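Side-chain contacts in trwC protein (Escherichia coli, PDB 1OMH), which probably nicks and transfers plasmid DNA at its origin of transfer during bacterial conjugation, this chain being the N-terminal relaxase domain of a longer protein: residues 52-55 and 56-59; 278-281 and 282-286; 240-243 and 244-248. All blocks are in the same frame, centred on the assembly; numbering follows the deposited sequence.

Contact 1: residues 52-55 and 56-59; sequences SKRF and RELL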
ATOM      1  N   SER B  52       0.160 -11.227 -14.758  1.00 26.01           N
ATOM      2  CA  SER B  52       1.092 -10.142 -15.027  1.00 26.56           C
ATOM      3  C   SER B  52       0.958  -9.541 -16.418  1.00 28.33           C
ATOM      4  O   SER B  52       1.150  -8.343 -16.593  1.00 26.89           O
ATOM      5  CB  SER B  52       2.531 -10.618 -14.825  1.00 27.80           C
ATOM      6  OG  SER B  52       2.866 -11.615 -15.771  1.00 33.67           O
ATOM      7  N   LYS B  53       0.633 -10.367 -17.409  1.00 30.43           N
ATOM      8  CA  LYS B  53       0.506  -9.857 -18.765  1.00 34.15           C
ATOM      9  C   LYS B  53      -0.688  -8.921 -18.879  1.00 28.67           C
ATOM     10  O   LYS B  53      -0.562  -7.811 -19.395  1.00 32.78           O
ATOM     11  CB  LYS B  53       0.365 -11.001 -19.777  1.00 33.55           C
ATOM     12  CG  LYS B  53       0.544 -10.530 -21.218  1.00 39.02           C
ATOM     13  CD  LYS B  53       0.338 -11.649 -22.233  1.00 44.63           C
ATOM     14  CE  LYS B  53       0.519 -11.119 -23.650  1.00 46.19           C
ATOM     15  NZ  LYS B  53       0.268 -12.156 -24.688  1.00 52.11           N
ATOM     16  N   ARG B  54      -1.846  -9.364 -18.403  1.00 28.39           N
ATOM     17  CA  ARG B  54      -3.035  -8.528 -18.474  1.00 32.32           C
ATOM     18  C   ARG B  54      -2.783  -7.261 -17.654  1.00 33.53           C
ATOM     19  O   ARG B  54      -3.182  -6.165 -18.047  1.00 30.06           O
ATOM     20  CB  ARG B  54      -4.254  -9.285 -17.935  1.00 33.89           C
ATOM     21  CG  ARG B  54      -5.601  -8.638 -18.273  1.00 37.06           C
ATOM     22  CD  ARG B  54      -5.856  -8.626 -19.778  1.00 38.96           C
ATOM     23  NE  ARG B  54      -7.045  -7.855 -20.144  1.00 43.51           N
ATOM     24  CZ  ARG B  54      -8.296  -8.232 -19.889  1.00 43.48           C
ATOM     25  NH1 ARG B  54      -8.540  -9.376 -19.263  1.00 42.90           N
ATOM     26  NH2 ARG B  54      -9.308  -7.461 -20.265  1.00 46.94           N
ATOM     27  N   PHE B  55      -2.091  -7.417 -16.528  1.00 30.66           N
ATOM     28  CA  PHE B  55      -1.792  -6.285 -15.659  1.00 28.02           C
ATOM     29  C   PHE B  55      -0.967  -5.203 -16.347  1.00 28.06           C
ATOM     30  O   PHE B  55      -1.293  -4.022 -16.238  1.00 22.26           O
ATOM     31  CB  PHE B  55      -1.071  -6.761 -14.393  1.00 26.23           C
ATOM     32  CG  PHE B  55      -0.843  -5.675 -13.375  1.00 23.22           C
ATOM     33  CD1 PHE B  55       0.447  -5.299 -13.017  1.00 25.72           C
ATOM     34  CD2 PHE B  55      -1.919  -5.033 -12.768  1.00 22.82           C
ATOM     35  CE1 PHE B  55       0.668  -4.298 -12.063  1.00 24.38           C
ATOM     36  CE2 PHE B  55      -1.711  -4.031 -11.813  1.00 22.18           C
ATOM     37  CZ  PHE B  55      -0.417  -3.665 -11.463  1.00 21.98           C
ATOM     38  N   ARG B  56       0.097  -5.590 -17.052  1.00 28.97           N
ATOM     39  CA  ARG B  56       0.942  -4.610 -17.740  1.00 30.96           C
ATOM     40  C   ARG B  56       0.175  -3.826 -18.805  1.00 30.44           C
ATOM     41  O   ARG B  56       0.349  -2.616 -18.936  1.00 31.15           O
ATOM     42  CB  ARG B  56       2.163  -5.282 -18.390  1.00 27.77           C
ATOM     43  CG  ARG B  56       3.384  -5.421 -17.478  1.00 34.33           C
ATOM     44  CD  ARG B  56       4.541  -6.129 -18.194  1.00 28.24           C
ATOM     45  NE  ARG B  56       5.714  -6.312 -17.340  1.00 32.97           N
ATOM     46  CZ  ARG B  56       6.570  -5.350 -17.009  1.00 38.97           C
ATOM     47  NH1 ARG B  56       7.605  -5.623 -16.225  1.00 34.41           N
ATOM     48  NH2 ARG B  56       6.399  -4.113 -17.463  1.00 42.48           N
ATOM     49  N   GLU B  57      -0.669  -4.505 -19.572  1.00 29.70           N
ATOM     50  CA  GLU B  57      -1.416  -3.800 -20.599  1.00 38.22           C
ATOM     51  C   GLU B  57      -2.427  -2.850 -19.969  1.00 36.04           C
ATOM     52  O   GLU B  57      -2.550  -1.701 -20.400  1.00 35.17           O
ATOM     53  CB  GLU B  57      -2.113  -4.779 -21.544  1.00 37.91           C
ATOM     54  CG  GLU B  57      -2.997  -5.797 -20.880  1.00 46.70           C
ATOM     55  CD  GLU B  57      -3.778  -6.607 -21.895  1.00 53.94           C
ATOM     56  OE1 GLU B  57      -4.970  -6.290 -22.119  1.00 58.58           O
ATOM     57  OE2 GLU B  57      -3.192  -7.548 -22.479  1.00 49.20           O
ATOM     58  N   LEU B  58      -3.142  -3.323 -18.950  1.00 32.85           N
ATOM     59  CA  LEU B  58      -4.115  -2.477 -18.271  1.00 29.63           C
ATOM     60  C   LEU B  58      -3.418  -1.215 -17.794  1.00 28.60           C
ATOM     61  O   LEU B  58      -3.964  -0.117 -17.899  1.00 28.88           O
ATOM     62  CB  LEU B  58      -4.748  -3.213 -17.100  1.00 27.85           C
ATOM     63  CG  LEU B  58      -5.755  -4.293 -17.492  1.00 30.59           C
ATOM     64  CD1 LEU B  58      -6.251  -4.992 -16.251  1.00 26.90           C
ATOM     65  CD2 LEU B  58      -6.921  -3.668 -18.255  1.00 33.43           C
ATOM     66  N   LEU B  59      -2.200  -1.361 -17.282  1.00 25.77           N
ATOM     67  CA  LEU B  59      -1.443  -0.199 -16.834  1.00 26.98           C
ATOM     68  C   LEU B  59      -1.254   0.721 -18.038  1.00 30.77           C
ATOM     69  O   LEU B  59      -1.260   1.942 -17.907  1.00 25.30           O
ATOM     70  CB  LEU B  59      -0.074  -0.621 -16.292  1.00 29.55           C
ATOM     71  CG  LEU B  59      -0.009  -1.275 -14.907  1.00 28.52           C
ATOM     72  CD1 LEU B  59       1.366  -1.896 -14.699  1.00 26.31           C
ATOM     73  CD2 LEU B  59      -0.293  -0.235 -13.831  1.00 17.15           C
TER

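Contact 2: residues 278-281 and 282-286; sequences RAEW and QATAK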
ATOM      1  N   ARG B 278      14.833 -15.519   7.389  1.00 25.01           N
ATOM      2  CA  ARG B 278      13.870 -15.813   8.453  1.00 29.47           C
ATOM      3  C   ARG B 278      14.623 -16.274   9.702  1.00 28.23           C
ATOM      4  O   ARG B 278      14.293 -15.889  10.832  1.00 23.70           O
ATOM      5  CB  ARG B 278      12.907 -16.920   7.988  1.00 33.05           C
ATOM      6  CG  ARG B 278      11.521 -16.914   8.644  1.00 44.59           C
ATOM      7  CD  ARG B 278      11.585 -17.009  10.161  1.00 47.48           C
ATOM      8  NE  ARG B 278      10.270 -17.199  10.776  1.00 53.07           N
ATOM      9  CZ  ARG B 278       9.541 -18.307  10.664  1.00 54.77           C
ATOM     10  NH1 ARG B 278       8.359 -18.390  11.262  1.00 55.11           N
ATOM     11  NH2 ARG B 278       9.993 -19.334   9.956  1.00 59.36           N
ATOM     12  N   ALA B 279      15.634 -17.114   9.488  1.00 29.49           N
ATOM     13  CA  ALA B 279      16.448 -17.633  10.579  1.00 27.88           C
ATOM     14  C   ALA B 279      17.165 -16.478  11.280  1.00 21.49           C
ATOM     15  O   ALA B 279      17.341 -16.491  12.495  1.00 25.61           O
ATOM     16  CB  ALA B 279      17.464 -18.642  10.037  1.00 31.16           C
ATOM     17  N   GLU B 280      17.579 -15.480  10.504  1.00 22.40           N
ATOM     18  CA  GLU B 280      18.260 -14.318  11.061  1.00 18.14           C
ATOM     19  C   GLU B 280      17.274 -13.549  11.945  1.00 19.48           C
ATOM     20  O   GLU B 280      17.594 -13.158  13.071  1.00 19.88           O
ATOM     21  CB  GLU B 280      18.765 -13.401   9.933  1.00 23.24           C
ATOM     22  CG  GLU B 280      19.570 -12.197  10.423  1.00 20.69           C
ATOM     23  CD  GLU B 280      19.977 -11.234   9.306  1.00 30.94           C
ATOM     24  OE1 GLU B 280      20.186 -11.675   8.157  1.00 29.87           O
ATOM     25  OE2 GLU B 280      20.106 -10.024   9.590  1.00 36.08           O
ATOM     26  N   TRP B 281      16.072 -13.333  11.418  1.00 22.25           N
ATOM     27  CA  TRP B 281      15.032 -12.622  12.157  1.00 19.69           C
ATOM     28  C   TRP B 281      14.791 -13.284  13.507  1.00 18.35           C
ATOM     29  O   TRP B 281      14.764 -12.623  14.541  1.00 19.37           O
ATOM     30  CB  TRP B 281      13.706 -12.616  11.376  1.00 18.54           C
ATOM     31  CG  TRP B 281      13.690 -11.786  10.116  1.00 17.84           C
ATOM     32  CD1 TRP B 281      14.567 -10.790   9.765  1.00 19.47           C
ATOM     33  CD2 TRP B 281      12.708 -11.836   9.077  1.00 19.04           C
ATOM     34  NE1 TRP B 281      14.187 -10.221   8.571  1.00 15.37           N
ATOM     35  CE2 TRP B 281      13.047 -10.843   8.128  1.00 17.40           C
ATOM     36  CE3 TRP B 281      11.569 -12.622   8.855  1.00 18.41           C
ATOM     37  CZ2 TRP B 281      12.286 -10.616   6.977  1.00 17.53           C
ATOM     38  CZ3 TRP B 281      10.814 -12.397   7.710  1.00 18.39           C
ATOM     39  CH2 TRP B 281      11.177 -11.401   6.786  1.00 23.14           C
ATOM     40  N   GLN B 282      14.602 -14.600  13.495  1.00 22.69           N
ATOM     41  CA  GLN B 282      14.349 -15.322  14.736  1.00 24.94           C
ATOM     42  C   GLN B 282      15.492 -15.155  15.725  1.00 21.94           C
ATOM     43  O   GLN B 282      15.270 -14.963  16.923  1.00 20.59           O
ATOM     44  CB  GLN B 282      14.098 -16.804  14.440  1.00 26.12           C
ATOM     45  CG  GLN B 282      12.855 -17.006  13.578  1.00 32.45           C
ATOM     46  CD  GLN B 282      12.579 -18.459  13.252  1.00 41.18           C
ATOM     47  OE1 GLN B 282      13.450 -19.173  12.757  1.00 43.38           O
ATOM     48  NE2 GLN B 282      11.354 -18.902  13.517  1.00 40.73           N
ATOM     49  N   ALA B 283      16.721 -15.217  15.224  1.00 24.32           N
ATOM     50  CA  ALA B 283      17.883 -15.047  16.088  1.00 22.87           C
ATOM     51  C   ALA B 283      17.937 -13.599  16.577  1.00 22.43           C
ATOM     52  O   ALA B 283      18.279 -13.329  17.725  1.00 22.95           O
ATOM     53  CB  ALA B 283      19.170 -15.402  15.325  1.00 21.59           C
ATOM     54  N   THR B 284      17.596 -12.660  15.704  1.00 20.59           N
ATOM     55  CA  THR B 284      17.625 -11.254  16.087  1.00 20.72           C
ATOM     56  C   THR B 284      16.578 -10.970  17.157  1.00 21.88           C
ATOM     57  O   THR B 284      16.825 -10.208  18.086  1.00 23.06           O
ATOM     58  CB  THR B 284      17.376 -10.343  14.863  1.00 21.76           C
ATOM     59  OG1 THR B 284      18.452 -10.507  13.936  1.00 23.51           O
ATOM     60  CG2 THR B 284      17.295  -8.877  15.277  1.00 23.90           C
ATOM     61  N   ALA B 285      15.413 -11.596  17.026  1.00 20.47           N
ATOM     62  CA  ALA B 285      14.340 -11.404  17.992  1.00 22.18           C
ATOM     63  C   ALA B 285      14.763 -11.887  19.374  1.00 20.33           C
ATOM     64  O   ALA B 285      14.486 -11.238  20.382  1.00 24.06           O
ATOM     65  CB  ALA B 285      13.084 -12.147  17.536  1.00 16.52           C
ATOM     66  N   LYS B 286      15.429 -13.035  19.419  1.00 24.69           N
ATOM     67  CA  LYS B 286      15.895 -13.586  20.691  1.00 28.36           C
ATOM     68  C   LYS B 286      16.883 -12.619  21.325  1.00 27.33           C
ATOM     69  O   LYS B 286      16.827 -12.345  22.517  1.00 25.03           O
ATOM     70  CB  LYS B 286      16.573 -14.939  20.464  1.00 32.77           C
ATOM     71  CG  LYS B 286      15.602 -16.048  20.102  1.00 41.07           C
ATOM     72  CD  LYS B 286      16.324 -17.295  19.633  1.00 47.83           C
ATOM     73  CE  LYS B 286      15.376 -18.481  19.600  1.00 46.29           C
ATOM     74  NZ  LYS B 286      14.109 -18.160  18.897  1.00 46.57           N
TER
HETATM   75  O   HOH W   1      17.630  -9.310  11.384  1.00 34.78           O
HETATM   76  O   HOH W   2      20.312  -9.275  12.505  1.00 62.53           O

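Contact 3: residues 240-243 and 244-248; sequences AEWY and AARGL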
ATOM      1  N   ALA B 240      16.089   8.746  10.677  1.00 17.70           N
ATOM      2  CA  ALA B 240      16.442   9.568  11.839  1.00 19.12           C
ATOM      3  C   ALA B 240      17.882  10.096  11.753  1.00 22.68           C
ATOM      4  O   ALA B 240      18.150  11.255  12.101  1.00 18.15           O
ATOM      5  CB  ALA B 240      16.262   8.768  13.135  1.00 20.58           C
ATOM      6  N   GLU B 241      18.808   9.252  11.302  1.00 17.66           N
ATOM      7  CA  GLU B 241      20.201   9.678  11.191  1.00 17.01           C
ATOM      8  C   GLU B 241      20.346  10.782  10.155  1.00 15.98           C
ATOM      9  O   GLU B 241      21.160  11.680  10.322  1.00 16.93           O
ATOM     10  CB  GLU B 241      21.125   8.515  10.792  1.00 19.88           C
ATOM     11  CG  GLU B 241      22.598   8.811  11.111  1.00 25.90           C
ATOM     12  CD  GLU B 241      23.586   7.904  10.391  1.00 27.49           C
ATOM     13  OE1 GLU B 241      23.301   6.700  10.239  1.00 25.81           O
ATOM     14  OE2 GLU B 241      24.661   8.399   9.988  1.00 24.05           O
ATOM     15  N   TRP B 242      19.564  10.706   9.080  1.00 14.38           N
ATOM     16  CA  TRP B 242      19.633  11.705   8.026  1.00 20.30           C
ATOM     17  C   TRP B 242      19.249  13.074   8.573  1.00 22.19           C
ATOM     18  O   TRP B 242      19.943  14.065   8.323  1.00 21.62           O
ATOM     19  CB  TRP B 242      18.729  11.308   6.849  1.00 16.12           C
ATOM     20  CG  TRP B 242      18.891  12.188   5.641  1.00 25.01           C
ATOM     21  CD1 TRP B 242      18.339  13.428   5.442  1.00 21.75           C
ATOM     22  CD2 TRP B 242      19.670  11.906   4.470  1.00 24.93           C
ATOM     23  NE1 TRP B 242      18.723  13.926   4.221  1.00 28.30           N
ATOM     24  CE2 TRP B 242      19.541  13.015   3.603  1.00 24.83           C
ATOM     25  CE3 TRP B 242      20.470  10.824   4.069  1.00 24.87           C
ATOM     26  CZ2 TRP B 242      20.179  13.075   2.361  1.00 28.74           C
ATOM     27  CZ3 TRP B 242      21.106  10.887   2.830  1.00 31.40           C
ATOM     28  CH2 TRP B 242      20.955  12.005   1.993  1.00 27.74           C
ATOM     29  N   TYR B 243      18.156  13.130   9.330  1.00 21.44           N
ATOM     30  CA  TYR B 243      17.722  14.390   9.927  1.00 23.33           C
ATOM     31  C   TYR B 243      18.783  14.894  10.910  1.00 26.14           C
ATOM     32  O   TYR B 243      19.117  16.079  10.918  1.00 26.90           O
ATOM     33  CB  TYR B 243      16.389  14.216  10.674  1.00 22.17           C
ATOM     34  CG  TYR B 243      15.181  13.965   9.795  1.00 22.40           C
ATOM     35  CD1 TYR B 243      15.009  14.653   8.593  1.00 25.03           C
ATOM     36  CD2 TYR B 243      14.187  13.067  10.187  1.00 25.65           C
ATOM     37  CE1 TYR B 243      13.876  14.453   7.803  1.00 28.05           C
ATOM     38  CE2 TYR B 243      13.051  12.861   9.407  1.00 23.23           C
ATOM     39  CZ  TYR B 243      12.903  13.555   8.219  1.00 27.68           C
ATOM     40  OH  TYR B 243      11.789  13.349   7.440  1.00 28.76           O
ATOM     41  N   ALA B 244      19.308  13.987  11.734  1.00 25.34           N
ATOM     42  CA  ALA B 244      20.326  14.339  12.729  1.00 29.32           C
ATOM     43  C   ALA B 244      21.594  14.885  12.080  1.00 28.98           C
ATOM     44  O   ALA B 244      22.224  15.800  12.606  1.00 28.81           O
ATOM     45  CB  ALA B 244      20.665  13.123  13.597  1.00 24.99           C
ATOM     46  N   ALA B 245      21.964  14.323  10.936  1.00 28.43           N
ATOM     47  CA  ALA B 245      23.153  14.771  10.229  1.00 29.84           C
ATOM     48  C   ALA B 245      22.930  16.181   9.695  1.00 30.91           C
ATOM     49  O   ALA B 245      23.800  17.046   9.815  1.00 31.56           O
ATOM     50  CB  ALA B 245      23.468  13.823   9.086  1.00 31.79           C
ATOM     51  N   ARG B 246      21.759  16.407   9.107  1.00 32.25           N
ATOM     52  CA  ARG B 246      21.398  17.711   8.550  1.00 33.26           C
ATOM     53  C   ARG B 246      21.059  18.715   9.649  1.00 33.08           C
ATOM     54  O   ARG B 246      20.822  19.888   9.370  1.00 35.47           O
ATOM     55  CB  ARG B 246      20.186  17.572   7.627  1.00 34.35           C
ATOM     56  CG  ARG B 246      20.455  17.014   6.241  1.00 36.87           C
ATOM     57  CD  ARG B 246      20.936  18.108   5.301  1.00 43.44           C
ATOM     58  NE  ARG B 246      20.290  18.039   3.992  1.00 48.96           N
ATOM     59  CZ  ARG B 246      20.291  16.962   3.210  1.00 52.65           C
ATOM     60  NH1 ARG B 246      19.680  16.983   2.030  1.00 50.20           N
ATOM     61  NH2 ARG B 246      20.902  15.857   3.612  1.00 54.48           N
ATOM     62  N   GLY B 247      21.025  18.249  10.893  1.00 30.98           N
ATOM     63  CA  GLY B 247      20.694  19.124  12.003  1.00 32.28           C
ATOM     64  C   GLY B 247      19.254  19.598  11.918  1.00 36.89           C
ATOM     65  O   GLY B 247      18.925  20.705  12.352  1.00 35.09           O
ATOM     66  N   LEU B 248      18.390  18.752  11.364  1.00 32.99           N
ATOM     67  CA  LEU B 248      16.978  19.077  11.202  1.00 34.43           C
ATOM     68  C   LEU B 248      16.097  18.521  12.314  1.00 35.71           C
ATOM     69  O   LEU B 248      16.362  17.452  12.862  1.00 35.99           O
ATOM     70  CB  LEU B 248      16.480  18.549   9.853  1.00 31.18           C
ATOM     71  CG  LEU B 248      16.621  19.408   8.591  1.00 35.03           C
ATOM     72  CD1 LEU B 248      17.834  20.314   8.672  1.00 39.66           C
ATOM     73  CD2 LEU B 248      16.694  18.487   7.381  1.00 35.18           C
TER

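Contact 1: residues 52-55 and 56-59
Arg54 and Glu57 meet because their chains turn toward one another: Arg54 sets CG anti to its backbone N and then bends at chi2, while Glu57 tucks CG between its own N and carbonyl carbon (chi1 54°) and runs straight on from there. The carboxylate oxygen OE1 of Glu57 arrives at the edge of the guanidinium, near its plane, 3.3 Å from Arg54 NE. This is a salt bridge with a weak, bent hydrogen bond (128° at the hydrogen), and the two flat groups are turned 71° apart. Arg54 has its stronger polar partner beyond the helix, where NH2 donates to the carbonyl of Ile63. With an alanine at Glu57, NE is likely to lose this carboxylate and the charge of Arg54 to be less well balanced.

On the next residue, Phe55 pairs with Leu59, one turn further along, in an off-centre CH-pi contact. Leu59 sends CD1 over one ring face, 3.6 Å from Phe55 CE1. The same two residues are also joined by the i to i+4 bond, Leu59 N to Phe55 O at 3.0 Å.

The greasy side of helix 52-60 faces inward. Phe55 and Leu58 touch Trp36 of edge strand 34-37, and Phe55 also meets Phe148 edge-to-face and packs on Val165 of strand 158-167; Leu59 reaches Leu167 and helix 12-17.

Contact 2: residues 278-281 and 282-286
The guanidinium of Arg278 carries the side-chain amide of Gln282 on one face, NE2 sitting 3.4 Å above the plane and over its centre. The two planes are only 12° apart, so this is a stack of flat groups, one turn apart on the helix. NE2 and NE of Arg278 are both donors and make no hydrogen bond with each other; what joins the groups is face-to-face contact, with Arg278 CD also 3.6 Å from Gln282 CD. A bend at chi2 (-57°) swings the arginine end forward along the helix to meet the amide, whose own chain is extended. At the guanidinium's outer end NH1 makes a weak hydrogen bond to the carbonyl of Val100. The indole of Trp281 has a water in its plane at the edge, and its NE1 donates to the carbonyl of Arg156.

On another side of the helix Glu280 and Thr284 extend alongside each other. The threonine hydroxyl folds back on its own helix: OG1 donates to Glu280 O at 2.9 Å, coming from above the carbonyl plane, while Thr284 N binds the same oxygen at 2.7 Å, almost in line with the C=O bond. Two donors therefore grip one carbonyl. The same hydroxyl accepts from two waters, each of which also donates to Glu280 OE2, at 3.1 and 3.0 Å. The carboxylate is thus tied to the threonine through solvent, without touching it directly.

Helix 274-287 lies near the C-terminus of the domain. Trp281 and Gln282 pack on Val100, just beyond helix 92-99; Thr284 leans on Phe232, in the loop leading into helix 234-246, and Ala285 meets Phe292.

Contact 3: residues 240-243 and 244-248
A Schellman motif closes helix 234-246, with Gly247 as its C-prime residue. Leu248 N reaches back over the end of the helix to Tyr243 O at 2.8 Å, a nearly straight bond (164° at the hydrogen), and the inner bond, from Gly247 N to Ala244 O, is weak at 3.2 Å. Gly247 makes the reversal with a positive phi of 66°, a backbone shape that favours glycine.

The turn also brings Leu248 back beside Tyr243, though loosely: its CB is 4.4 Å from Tyr243 CD1, at an oblique angle to the ring.

Just before the cap, the Arg246 chain runs along the indole of Trp242. Arg246 bends at chi2 and again at chi3, which lays its end beside the ring; NH2 comes within 3.0 Å of Trp242 NE1 and 3.1 Å of Trp242 CZ2. NE1 and NH2 are both donors, so the closeness is contact without a hydrogen bond, and the two planes stand 51° apart. Their backbones are joined in regular helical fashion, Arg246 N to Trp242 O at 3.1 Å.

Both aromatic residues also touch helix 255-264: Tyr243 rests on Lys258 and Ala261, and Trp242 on Ala261 and Leu264. Val253, in the intervening loop, receives both Tyr243 and Leu248. The i to i+5 bond closing over a glycine in the left-handed helical conformation is the signature of a Schellman C-cap, here turning the chain out of one helix toward the next.

In the fold
All three contacts are local, each within or at the end of a single helix; their centres lie 29 to 41 Å apart and no two touch. Contact 1 is partly buried against the central antiparallel sheet: its apolar side packs on strands, the side chain of Phe55 about 8 Å from that of His163, a ligand of the metal site, empty in this model, while its ion pair lies on a more open side. Contact 2, also partly buried, is more polar, with an amide stacked on a guanidinium and waters bridging a glutamate and a threonine. Contact 3, on the surface across the chain's centre from contact 1, combines a backbone cap with an indole against a guanidinium, without an ion pair between its segments, and leans on a neighbouring helix.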